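Phosphoribosylaminoimidazole carboxylase (Treponema denticola, PDB 5C5D) catalyses the reversible conversion of 5-aminoimidazole ribonucleotide and carbon dioxide to 4-carboxy-5-aminoimidazole ribonucleotide in purine biosynthesis. Local coordinates at residues I6-S11 against E44-M49; K60-I65 against G74-F79; R68-S73 against T84-P89. The protein carries 1 engineered substitution. All blocks are in the same frame, centred on the assembly; numbering follows the deposited sequence. Where two conformers were deposited one is given.

Interaction 1: I6-S11 against E44-M49; sequences IILMGS and EHVVSM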
ATOM      1  N   ILE D   6      12.458  31.135   7.752  1.00 20.31           N
ATOM      2  CA  ILE D   6      11.826  30.864   9.015  1.00 20.27           C
ATOM      3  C   ILE D   6      11.517  29.383   9.026  1.00 19.45           C
ATOM      4  O   ILE D   6      10.746  28.906   8.207  1.00 18.49           O
ATOM      5  CB  ILE D   6      10.527  31.668   9.207  1.00 20.91           C
ATOM      6  CG1 ILE D   6      10.805  33.179   9.170  1.00 20.52           C
ATOM      7  CG2 ILE D   6       9.859  31.242  10.502  1.00 22.01           C
ATOM      8  CD1 ILE D   6      10.813  33.812   7.771  1.00 21.21           C
ATOM      9  N   ILE D   7      12.118  28.679   9.977  1.00 18.77           N
ATOM     10  CA  ILE D   7      11.873  27.251  10.154  1.00 19.83           C
ATOM     11  C   ILE D   7      10.880  27.104  11.267  1.00 19.77           C
ATOM     12  O   ILE D   7      11.205  27.393  12.421  1.00 24.01           O
ATOM     13  CB  ILE D   7      13.160  26.496  10.491  1.00 21.45           C
ATOM     14  CG1 ILE D   7      14.206  26.759   9.415  1.00 23.76           C
ATOM     15  CG2 ILE D   7      12.873  24.991  10.615  1.00 18.48           C
ATOM     16  CD1 ILE D   7      15.589  26.215   9.764  1.00 23.32           C
ATOM     17  N   LEU D   8       9.655  26.706  10.936  1.00 18.54           N
ATOM     18  CA  LEU D   8       8.575  26.617  11.921  1.00 18.92           C
ATOM     19  C   LEU D   8       8.115  25.184  12.085  1.00 19.01           C
ATOM     20  O   LEU D   8       7.710  24.535  11.107  1.00 19.18           O
ATOM     21  CB  LEU D   8       7.396  27.503  11.501  1.00 20.20           C
ATOM     22  CG  LEU D   8       6.156  27.363  12.380  1.00 23.13           C
ATOM     23  CD1 LEU D   8       6.420  27.740  13.832  1.00 25.88           C
ATOM     24  CD2 LEU D   8       5.032  28.204  11.796  1.00 23.94           C
ATOM     25  N   MET D   9       8.189  24.679  13.314  1.00 19.42           N
ATOM     26  CA  MET D   9       7.843  23.293  13.571  1.00 20.65           C
ATOM     27  C   MET D   9       6.653  23.200  14.528  1.00 24.21           C
ATOM     28  O   MET D   9       6.465  24.068  15.379  1.00 23.75           O
ATOM     29  CB  MET D   9       9.053  22.562  14.158  1.00 19.42           C
ATOM     30  CG  MET D   9       9.301  22.923  15.577  1.00 23.54           C
ATOM     31  SD  MET D   9      10.906  22.284  16.160  1.00 28.84           S
ATOM     32  CE  MET D   9      11.979  23.577  15.564  1.00 31.38           C
ATOM     33  N   GLY D  10       5.869  22.137  14.390  1.00 22.04           N
ATOM     34  CA  GLY D  10       4.650  21.991  15.159  1.00 23.45           C
ATOM     35  C   GLY D  10       4.900  21.598  16.588  1.00 23.64           C
ATOM     36  O   GLY D  10       4.066  21.859  17.445  1.00 26.05           O
ATOM     37  N   SER D  11       6.043  20.975  16.836  1.00 21.37           N
ATOM     38  CA  SER D  11       6.383  20.487  18.168  1.00 26.32           C
ATOM     39  C   SER D  11       7.877  20.533  18.427  1.00 26.59           C
ATOM     40  O   SER D  11       8.682  20.287  17.526  1.00 26.02           O
ATOM     41  CB  SER D  11       5.895  19.045  18.333  1.00 30.44           C
ATOM     42  OG  SER D  11       6.455  18.445  19.482  1.00 32.55           O
ATOM     43  N   GLU D  44      -3.588  31.051  17.078  1.00 34.61           N
ATOM     44  CA  GLU D  44      -3.403  32.484  17.286  1.00 38.09           C
ATOM     45  C   GLU D  44      -1.938  32.831  17.484  1.00 35.69           C
ATOM     46  O   GLU D  44      -1.469  33.865  17.006  1.00 32.26           O
ATOM     47  CB  GLU D  44      -4.203  32.970  18.492  1.00 48.22           C
ATOM     48  CG  GLU D  44      -5.694  33.034  18.270  1.00 62.99           C
ATOM     49  CD  GLU D  44      -6.431  33.626  19.468  1.00 76.46           C
ATOM     50  OE1 GLU D  44      -6.155  33.202  20.612  1.00 82.55           O
ATOM     51  OE2 GLU D  44      -7.277  34.525  19.264  1.00 82.08           O
ATOM     52  N   HIS D  45      -1.224  31.959  18.195  1.00 32.00           N
ATOM     53  CA  HIS D  45       0.202  32.133  18.412  1.00 28.72           C
ATOM     54  C   HIS D  45       0.950  32.061  17.066  1.00 27.22           C
ATOM     55  O   HIS D  45       1.841  32.876  16.799  1.00 28.01           O
ATOM     56  CB  HIS D  45       0.692  31.072  19.403  1.00 31.10           C
ATOM     57  CG  HIS D  45       2.155  30.759  19.327  1.00 30.89           C
ATOM     58  ND1 HIS D  45       3.123  31.573  19.880  1.00 29.70           N
ATOM     59  CD2 HIS D  45       2.810  29.676  18.842  1.00 30.54           C
ATOM     60  CE1 HIS D  45       4.311  31.022  19.704  1.00 30.09           C
ATOM     61  NE2 HIS D  45       4.150  29.870  19.078  1.00 31.16           N
ATOM     62  N   VAL D  46       0.558  31.115  16.219  1.00 27.01           N
ATOM     63  CA  VAL D  46       1.199  30.945  14.910  1.00 21.91           C
ATOM     64  C   VAL D  46       0.896  32.181  14.057  1.00 25.10           C
ATOM     65  O   VAL D  46       1.794  32.744  13.450  1.00 25.66           O
ATOM     66  CB  VAL D  46       0.747  29.664  14.198  1.00 23.49           C
ATOM     67  CG1 VAL D  46       1.217  29.647  12.771  1.00 22.24           C
ATOM     68  CG2 VAL D  46       1.325  28.422  14.880  1.00 24.66           C
ATOM     69  N   VAL D  47      -0.356  32.618  14.033  1.00 26.41           N
ATOM     70  CA  VAL D  47      -0.724  33.820  13.266  1.00 26.86           C
ATOM     71  C   VAL D  47       0.064  35.035  13.729  1.00 25.03           C
ATOM     72  O   VAL D  47       0.567  35.810  12.921  1.00 24.98           O
ATOM     73  CB  VAL D  47      -2.231  34.099  13.367  1.00 29.29           C
ATOM     74  CG1 VAL D  47      -2.580  35.517  12.852  1.00 31.89           C
ATOM     75  CG2 VAL D  47      -2.980  33.070  12.580  1.00 32.01           C
ATOM     76  N   SER D  48       0.165  35.225  15.039  1.00 26.34           N
ATOM     77  CA  SER D  48       0.875  36.373  15.574  0.62 28.78           C
ATOM     78  C   SER D  48       2.330  36.372  15.114  1.00 27.90           C
ATOM     79  O   SER D  48       2.866  37.410  14.706  1.00 28.40           O
ATOM     80  CB  SER D  48       0.778  36.384  17.098  0.62 31.59           C
ATOM     81  OG  SER D  48      -0.511  36.811  17.471  0.62 34.19           O
ATOM     82  N   MET D  49       2.951  35.203  15.159  1.00 25.41           N
ATOM     83  CA  MET D  49       4.327  35.024  14.721  1.00 24.86           C
ATOM     84  C   MET D  49       4.482  35.306  13.240  1.00 22.17           C
ATOM     85  O   MET D  49       5.410  36.012  12.830  1.00 23.65           O
ATOM     86  CB  MET D  49       4.772  33.597  15.007  1.00 28.26           C
ATOM     87  CG  MET D  49       6.185  33.314  14.677  1.00 27.69           C
ATOM     88  SD  MET D  49       6.358  31.526  14.706  1.00 31.86           S
ATOM     89  CE  MET D  49       5.957  31.240  16.426  1.00 20.99           C
TER

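Interaction 2: K60-I65 against G74-F79; sequences KLYITI and GFVDGF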
ATOM      1  N   LYS D  60      11.895  36.258   1.998  1.00 19.46           N
ATOM      2  CA  LYS D  60      11.792  35.207   2.996  1.00 19.20           C
ATOM      3  C   LYS D  60      11.127  33.975   2.472  1.00 17.49           C
ATOM      4  O   LYS D  60      10.320  34.026   1.549  1.00 18.54           O
ATOM      5  CB  LYS D  60      11.060  35.714   4.231  1.00 24.50           C
ATOM      6  CG  LYS D  60       9.677  36.186   4.053  1.00 29.71           C
ATOM      7  CD  LYS D  60       9.374  37.170   5.222  1.00 27.05           C
ATOM      8  CE  LYS D  60       8.480  38.266   4.803  1.00 29.82           C
ATOM      9  NZ  LYS D  60       9.063  39.107   3.779  1.00 26.02           N
ATOM     10  N   LEU D  61      11.496  32.863   3.095  1.00 17.24           N
ATOM     11  CA  LEU D  61      10.849  31.582   2.889  1.00 16.96           C
ATOM     12  C   LEU D  61      10.486  31.008   4.252  1.00 17.42           C
ATOM     13  O   LEU D  61      11.168  31.278   5.227  1.00 19.08           O
ATOM     14  CB  LEU D  61      11.746  30.605   2.134  1.00 17.54           C
ATOM     15  CG  LEU D  61      12.011  30.950   0.680  1.00 18.85           C
ATOM     16  CD1 LEU D  61      13.053  30.004   0.150  1.00 19.16           C
ATOM     17  CD2 LEU D  61      10.750  30.888  -0.177  1.00 21.62           C
ATOM     18  N   TYR D  62       9.411  30.229   4.295  1.00 15.32           N
ATOM     19  CA  TYR D  62       9.070  29.458   5.475  1.00 15.69           C
ATOM     20  C   TYR D  62       9.263  27.996   5.162  1.00 16.68           C
ATOM     21  O   TYR D  62       8.805  27.543   4.117  1.00 18.54           O
ATOM     22  CB  TYR D  62       7.624  29.740   5.890  1.00 17.79           C
ATOM     23  CG  TYR D  62       7.376  31.194   6.224  1.00 18.46           C
ATOM     24  CD1 TYR D  62       7.158  32.125   5.221  1.00 21.33           C
ATOM     25  CD2 TYR D  62       7.336  31.633   7.538  1.00 20.55           C
ATOM     26  CE1 TYR D  62       6.938  33.460   5.524  1.00 21.62           C
ATOM     27  CE2 TYR D  62       7.097  32.937   7.852  1.00 22.67           C
ATOM     28  CZ  TYR D  62       6.891  33.861   6.842  1.00 21.71           C
ATOM     29  OH  TYR D  62       6.671  35.199   7.118  1.00 22.31           O
ATOM     30  N   ILE D  63       9.937  27.276   6.050  1.00 15.37           N
ATOM     31  CA  ILE D  63      10.041  25.816   5.944  1.00 16.99           C
ATOM     32  C   ILE D  63       9.253  25.265   7.123  1.00 18.79           C
ATOM     33  O   ILE D  63       9.590  25.533   8.282  1.00 18.95           O
ATOM     34  CB  ILE D  63      11.489  25.325   5.944  1.00 17.07           C
ATOM     35  CG1 ILE D  63      12.253  25.898   4.756  1.00 18.92           C
ATOM     36  CG2 ILE D  63      11.537  23.795   5.922  1.00 17.57           C
ATOM     37  CD1 ILE D  63      13.761  25.518   4.763  1.00 18.01           C
ATOM     38  N   THR D  64       8.212  24.491   6.830  1.00 15.46           N
ATOM     39  CA  THR D  64       7.273  24.033   7.839  1.00 15.89           C
ATOM     40  C   THR D  64       7.393  22.542   8.096  1.00 16.09           C
ATOM     41  O   THR D  64       7.413  21.731   7.186  1.00 18.10           O
ATOM     42  CB  THR D  64       5.851  24.391   7.423  1.00 20.37           C
ATOM     43  OG1 THR D  64       5.665  23.959   6.057  1.00 19.40           O
ATOM     44  CG2 THR D  64       5.647  25.904   7.565  1.00 22.00           C
ATOM     45  N   ILE D  65       7.544  22.228   9.370  1.00 16.49           N
ATOM     46  CA  ILE D  65       7.808  20.865   9.842  1.00 15.82           C
ATOM     47  C   ILE D  65       6.724  20.364  10.776  1.00 19.09           C
ATOM     48  O   ILE D  65       6.590  20.875  11.861  1.00 21.21           O
ATOM     49  CB  ILE D  65       9.118  20.813  10.620  1.00 17.88           C
ATOM     50  CG1 ILE D  65      10.278  21.303   9.743  1.00 18.86           C
ATOM     51  CG2 ILE D  65       9.435  19.406  11.088  1.00 18.43           C
ATOM     52  CD1 ILE D  65      11.513  21.639  10.591  1.00 19.63           C
ATOM     53  N   GLY D  74       0.024  23.706   5.125  1.00 17.05           N
ATOM     54  CA  GLY D  74      -1.051  24.396   4.436  1.00 18.52           C
ATOM     55  C   GLY D  74      -1.532  25.644   5.151  1.00 19.62           C
ATOM     56  O   GLY D  74      -1.905  26.617   4.504  1.00 20.05           O
ATOM     57  N   PHE D  75      -1.562  25.611   6.478  1.00 19.86           N
ATOM     58  CA  PHE D  75      -1.997  26.755   7.270  1.00 19.28           C
ATOM     59  C   PHE D  75      -1.099  27.942   7.040  1.00 21.14           C
ATOM     60  O   PHE D  75      -1.552  29.043   6.762  1.00 21.52           O
ATOM     61  CB  PHE D  75      -1.997  26.360   8.728  1.00 20.59           C
ATOM     62  CG  PHE D  75      -2.467  27.435   9.649  1.00 31.97           C
ATOM     63  CD1 PHE D  75      -3.816  27.679   9.805  1.00 41.74           C
ATOM     64  CD2 PHE D  75      -1.565  28.196  10.360  1.00 34.54           C
ATOM     65  CE1 PHE D  75      -4.259  28.673  10.662  1.00 45.88           C
ATOM     66  CE2 PHE D  75      -2.007  29.198  11.228  1.00 41.17           C
ATOM     67  CZ  PHE D  75      -3.349  29.425  11.375  1.00 43.76           C
ATOM     68  N   VAL D  76       0.196  27.694   7.128  1.00 18.97           N
ATOM     69  CA  VAL D  76       1.172  28.751   6.919  1.00 19.18           C
ATOM     70  C   VAL D  76       1.142  29.206   5.462  1.00 20.37           C
ATOM     71  O   VAL D  76       1.140  30.393   5.176  1.00 20.15           O
ATOM     72  CB  VAL D  76       2.581  28.276   7.284  1.00 20.59           C
ATOM     73  CG1 VAL D  76       3.646  29.299   6.880  1.00 21.62           C
ATOM     74  CG2 VAL D  76       2.672  27.970   8.789  1.00 20.40           C
ATOM     75  N   ASP D  77       1.133  28.251   4.531  1.00 17.43           N
ATOM     76  CA  ASP D  77       1.078  28.598   3.118  1.00 17.37           C
ATOM     77  C   ASP D  77      -0.155  29.434   2.745  1.00 21.98           C
ATOM     78  O   ASP D  77      -0.083  30.341   1.898  1.00 21.57           O
ATOM     79  CB  ASP D  77       1.103  27.338   2.264  1.00 18.10           C
ATOM     80  CG  ASP D  77       1.418  27.647   0.852  1.00 20.76           C
ATOM     81  OD1 ASP D  77       2.625  27.760   0.526  1.00 21.68           O
ATOM     82  OD2 ASP D  77       0.448  27.803   0.084  1.00 21.38           O
ATOM     83  N   GLY D  78      -1.291  29.175   3.386  1.00 19.51           N
ATOM     84  CA  GLY D  78      -2.477  29.967   3.122  1.00 17.62           C
ATOM     85  C   GLY D  78      -2.438  31.372   3.696  1.00 20.29           C
ATOM     86  O   GLY D  78      -3.197  32.237   3.275  1.00 22.58           O
ATOM     87  N   PHE D  79      -1.557  31.589   4.659  1.00 20.94           N
ATOM     88  CA  PHE D  79      -1.458  32.877   5.339  1.00 19.19           C
ATOM     89  C   PHE D  79      -0.424  33.818   4.704  1.00 22.16           C
ATOM     90  O   PHE D  79      -0.702  35.013   4.495  1.00 23.48           O
ATOM     91  CB  PHE D  79      -1.107  32.654   6.811  1.00 22.35           C
ATOM     92  CG  PHE D  79      -1.192  33.919   7.622  1.00 26.58           C
ATOM     93  CD1 PHE D  79      -2.386  34.285   8.220  1.00 29.95           C
ATOM     94  CD2 PHE D  79      -0.107  34.768   7.718  1.00 25.67           C
ATOM     95  CE1 PHE D  79      -2.487  35.470   8.920  1.00 30.68           C
ATOM     96  CE2 PHE D  79      -0.202  35.961   8.422  1.00 27.27           C
ATOM     97  CZ  PHE D  79      -1.399  36.301   9.020  1.00 29.09           C
TER

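Interaction 3: R68-S73 against T84-P89; sequences RSNALS and TIACPP. With EDO (1,2-ethanediol), chain I.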
ATOM      1  N   ARG D  68       2.906  13.420  11.780  1.00 19.24           N
ATOM      2  CA  ARG D  68       1.567  12.877  11.697  1.00 19.50           C
ATOM      3  C   ARG D  68       0.842  13.562  10.582  1.00 20.99           C
ATOM      4  O   ARG D  68       1.448  13.794   9.539  1.00 20.30           O
ATOM      5  CB  ARG D  68       0.878  12.997  13.047  1.00 20.29           C
ATOM      6  CG  ARG D  68       1.653  12.216  14.064  1.00 27.09           C
ATOM      7  CD  ARG D  68       0.926  12.113  15.387  1.00 32.74           C
ATOM      8  NE  ARG D  68       1.588  11.119  16.215  1.00 41.09           N
ATOM      9  CZ  ARG D  68       1.111  10.650  17.359  1.00 50.34           C
ATOM     10  NH1 ARG D  68      -0.045  11.092  17.832  1.00 53.00           N
ATOM     11  NH2 ARG D  68       1.802   9.736  18.027  1.00 53.68           N
ATOM     12  N   SER D  69      -0.437  13.860  10.742  1.00 19.11           N
ATOM     13  CA  SER D  69      -1.151  14.587   9.710  1.00 16.99           C
ATOM     14  C   SER D  69      -0.705  16.045   9.701  1.00 21.85           C
ATOM     15  O   SER D  69      -0.944  16.797  10.653  1.00 23.25           O
ATOM     16  CB  SER D  69      -2.649  14.480   9.936  1.00 20.00           C
ATOM     17  OG  SER D  69      -3.366  15.183   8.938  1.00 20.76           O
ATOM     18  N   ASN D  70      -0.031  16.428   8.630  1.00 17.95           N
ATOM     19  CA  ASN D  70       0.539  17.758   8.532  1.00 19.40           C
ATOM     20  C   ASN D  70      -0.483  18.802   8.109  1.00 19.87           C
ATOM     21  O   ASN D  70      -0.801  18.921   6.919  1.00 20.36           O
ATOM     22  CB  ASN D  70       1.686  17.744   7.548  1.00 19.34           C
ATOM     23  CG  ASN D  70       2.292  19.129   7.310  1.00 19.56           C
ATOM     24  OD1 ASN D  70       1.975  20.109   7.992  1.00 20.15           O
ATOM     25  ND2 ASN D  70       3.189  19.197   6.341  1.00 17.22           N
ATOM     26  N   ALA D  71      -0.995  19.541   9.081  1.00 17.91           N
ATOM     27  CA  ALA D  71      -1.875  20.678   8.812  1.00 19.82           C
ATOM     28  C   ALA D  71      -1.097  21.990   8.835  1.00 19.42           C
ATOM     29  O   ALA D  71      -1.575  22.996   8.322  1.00 20.57           O
ATOM     30  CB  ALA D  71      -2.991  20.735   9.827  1.00 25.29           C
ATOM     31  N   LEU D  72       0.101  21.996   9.405  1.00 17.56           N
ATOM     32  CA  LEU D  72       0.866  23.255   9.538  1.00 19.45           C
ATOM     33  C   LEU D  72       1.284  23.836   8.201  1.00 18.56           C
ATOM     34  O   LEU D  72       1.186  25.043   7.994  1.00 19.10           O
ATOM     35  CB  LEU D  72       2.105  23.020  10.388  1.00 19.43           C
ATOM     36  CG  LEU D  72       2.961  24.243  10.701  1.00 20.70           C
ATOM     37  CD1 LEU D  72       2.231  25.254  11.543  1.00 21.04           C
ATOM     38  CD2 LEU D  72       4.218  23.791  11.424  1.00 23.30           C
ATOM     39  N   SER D  73       1.749  22.996   7.287  1.00 17.76           N
ATOM     40  CA  SER D  73       2.305  23.527   6.058  1.00 14.92           C
ATOM     41  C   SER D  73       1.218  24.279   5.261  1.00 17.99           C
ATOM     42  O   SER D  73       1.457  25.389   4.793  1.00 19.17           O
ATOM     43  CB  SER D  73       2.959  22.437   5.213  1.00 18.07           C
ATOM     44  OG  SER D  73       4.065  21.863   5.916  1.00 17.22           O
ATOM     45  N   THR D  84       6.452  28.794   0.342  1.00 17.24           N
ATOM     46  CA  THR D  84       6.823  27.994   1.495  1.00 15.99           C
ATOM     47  C   THR D  84       7.242  26.614   1.054  1.00 14.98           C
ATOM     48  O   THR D  84       6.956  26.188  -0.057  1.00 16.43           O
ATOM     49  CB  THR D  84       5.671  27.858   2.512  1.00 18.77           C
ATOM     50  OG1 THR D  84       4.658  26.968   2.023  1.00 17.94           O
ATOM     51  CG2 THR D  84       5.020  29.211   2.799  1.00 18.86           C
ATOM     52  N   ILE D  85       7.932  25.940   1.956  1.00 15.45           N
ATOM     53  CA  ILE D  85       8.467  24.580   1.743  1.00 14.31           C
ATOM     54  C   ILE D  85       8.003  23.689   2.899  1.00 15.92           C
ATOM     55  O   ILE D  85       8.180  24.043   4.054  1.00 17.48           O
ATOM     56  CB  ILE D  85      10.003  24.616   1.697  1.00 14.65           C
ATOM     57  CG1 ILE D  85      10.502  25.464   0.532  1.00 16.95           C
ATOM     58  CG2 ILE D  85      10.611  23.189   1.646  1.00 17.55           C
ATOM     59  CD1 ILE D  85      11.977  25.787   0.610  1.00 20.30           C
ATOM     60  N   ALA D  86       7.395  22.545   2.583  1.00 14.76           N
ATOM     61  CA  ALA D  86       7.068  21.526   3.587  1.00 15.07           C
ATOM     62  C   ALA D  86       8.183  20.512   3.658  1.00 15.98           C
ATOM     63  O   ALA D  86       8.548  19.956   2.643  1.00 16.25           O
ATOM     64  CB  ALA D  86       5.779  20.822   3.231  1.00 16.43           C
ATOM     65  N   CYS D  87       8.679  20.243   4.852  1.00 16.73           N
ATOM     66  CA  CYS D  87       9.692  19.217   5.035  1.00 15.24           C
ATOM     67  C   CYS D  87       9.321  18.453   6.296  1.00 16.70           C
ATOM     68  O   CYS D  87       9.832  18.742   7.387  1.00 19.08           O
ATOM     69  CB  CYS D  87      11.070  19.835   5.127  1.00 16.89           C
ATOM     70  SG  CYS D  87      12.383  18.579   5.210  1.00 19.15           S
ATOM     71  N   PRO D  88       8.408  17.471   6.157  1.00 16.80           N
ATOM     72  CA  PRO D  88       7.930  16.767   7.333  1.00 17.77           C
ATOM     73  C   PRO D  88       9.020  15.834   7.872  1.00 18.51           C
ATOM     74  O   PRO D  88       9.895  15.411   7.102  1.00 16.70           O
ATOM     75  CB  PRO D  88       6.724  15.993   6.815  1.00 18.23           C
ATOM     76  CG  PRO D  88       7.016  15.751   5.378  1.00 16.71           C
ATOM     77  CD  PRO D  88       7.726  17.018   4.927  1.00 17.49           C
ATOM     78  N   PRO D  89       8.973  15.530   9.173  1.00 17.31           N
ATOM     79  CA  PRO D  89       9.908  14.571   9.730  1.00 19.58           C
ATOM     80  C   PRO D  89       9.603  13.195   9.184  1.00 19.83           C
ATOM     81  O   PRO D  89       8.479  12.929   8.770  1.00 21.31           O
ATOM     82  CB  PRO D  89       9.651  14.645  11.235  1.00 21.53           C
ATOM     83  CG  PRO D  89       8.221  15.077  11.367  1.00 23.81           C
ATOM     84  CD  PRO D  89       7.927  15.917  10.135  1.00 21.16           C
TER
HETATM   85  C1  EDO I 200       6.257  11.039   6.246  1.00 33.99           C
HETATM   86  O1  EDO I 200       7.172  12.096   6.000  1.00 38.66           O
HETATM   87  C2  EDO I 200       6.854   9.810   5.606  1.00 27.72           C
HETATM   88  O2  EDO I 200       8.243   9.706   5.966  1.00 27.14           O
HETATM   89  O   HOH W   1       4.213  25.680   4.400  1.00 21.02           O

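Interaction 1: I6-S11 against E44-M49
Leu-8 meets the helix with its two methyls divided between two neighbours, Val-46 and Met-49, which stand three residues apart on one helical face. Leu-8 CD1 lies 3.9 Å from Met-49 SD, while Leu-8 CD2 comes within 4.2 Å of Val-46 CG1. In both pairs the side chains cross at a slant, the leucine methyls meeting a valine methyl and the methionine sulfur. CG of Leu-8 is turned opposite its backbone N (chi1 174°), which carries the isobutyl fork out from the strand toward the helix. The extended chi1 (-177°) and chi2 of Met-49 carry SD to Leu-8, and the bend at chi3 (-62°) turns only the terminal CE. No hydrogen bond joins the two segments, and the nearest CA atoms, Leu-8 CA and Val-46 CA, are 9.1 Å apart, a gap filled by apolar side chains. This is helix-on-sheet packing in a flavodoxin-like parallel α/β fold: strand 4-9 is an inner strand, between strands 31-36 and 60-65, and helix 43-54 lies across one face of the sheet. Leu-8 also touches Val-76 of helix 72-79, and Met-49 reaches Arg-35 of the adjoining strand. Asp-154 of a second subunit packs on Met-49 and His-45, whose NE2 is hydrogen-bonded to Ile-36 O. Beyond the strand the chain enters the substrate site at Ser-11, whose backbone N is hydrogen-bonded to Asp-14 OD2; both residues bind substrate.

Interaction 2: K60-I65 against G74-F79
Thr-64 and Val-76 reach toward each other tip to tip, and a single methyl of the threonine does most of the touching. Thr-64 CG2 is 3.8 Å from Val-76 CG2, 3.9 Å from Val-76 CB and 4.0 Å from Val-76 CG1, so it bears on the whole branch point of the valine rather than on one prong. The other strand residue in contact is Tyr-62, two places back on the same face of the strand; its CB lies 4.1 Å from Val-76 CG1, and its ring continues toward other partners. The nearest CA atoms, Thr-64 CA and Val-76 CA, are 7.8 Å apart.

The rotation of Thr-64 sorts its two branches. With chi1 at 49°, OG1 sits between the backbone N and the carbonyl carbon, leaving CG2 to face the helix, and the hydroxyl is hydrogen-bonded to Ser-73 OG and Ile-85 O. Those bonds would hold the methyl in its orientation against Val-76. Tyr-62 is fixed at its far end, where OH is hydrogen-bonded to Glu-54 OE2 and the side chain packs on Leu-50 and Tyr-53 of helix 43-54. On the helix, Gly-78 N bonds to Gly-74 O at 2.9 Å, spanning the turn that carries Val-76. Assembly contacts begin one residue on either side of the valine: Asp-77, turned aside from the strand, forms a salt bridge through OD2 with Arg-126 of a fourth subunit, and Phe-75 packs on His-40 of a third subunit. The contact joins the first strand and the helix of a parallel β-α-β unit, 60-65, 72-79 and 84-86, the repeating element of this flavodoxin-like fold.

Interaction 3: R68-S73 against T84-P89
The flat carboxamide of Asn-70 has the Ala-86 methyl beyond its nitrogen, close to the amide plane and not over a face, with ND2 4.4 Å from Ala-86 CB. Both of its polar atoms are engaged by Ser-73, within segment 68-73: Asn-70 ND2 donates to Ser-73 OG at 2.8 Å with the oxygen only 4° out of the amide plane; Asn-70 OD1 accepts from Ser-73 N at 3.0 Å, with the donor tilted 24° from the carbonyl plane. Those two bonds, with a further one from ND2 to Ser-102 OG, fix the rotation of the amide. No hydrogen bond crosses directly to 84-89; Ser-73 makes the closest approach, its OG 3.4 Å from Ala-86 CB. That hydroxyl, turned beside its own backbone N (chi1 -63°), also serves Thr-64. The bond from Ser-73 N is a helix-capping interaction at the start of helix 72-79, the helix of the β-α-β crossover that leads from strand 60-65 to strand 84-86. Farther along, a water donates to Ser-73 O at 2.8 Å and to Thr-84 OG1 at 2.7 Å, bridging helix and strand by a buried polar link. Past the strand, a 1,2-ethanediol, probably from the crystallisation liquor, donates through O1 to Pro-89 O at 3.2 Å. Just ahead of Asn-70, the substrate-binding Ser-69 is hydrogen-bonded through OG to Ser-101 O of a third subunit.

How the interactions relate
All three contacts are buried and reach the same parallel sheet, yet their chemistry shifts along it. Interactions 1 and 2 are apolar at the contact itself and are tied by their neighbouring strands, with Ile-6 O 2.8 Å from Ile-63 N, and by Val-46 on Phe-75 between their helices. Interactions 2 and 3 share helix 72-79, the first using its body and the second its start, where a hydroxyl and an amide nitrogen meet an alanine methyl and water makes the polar bridge. Asp-77 OD1, 2.6 Å from Thr-84 OG1, is a further polar join between them. Leu-72 CD2, against Leu-8 O, brings interaction 3 to interaction 1. Substrate-binding residues occur in segments 6-11 and 68-73.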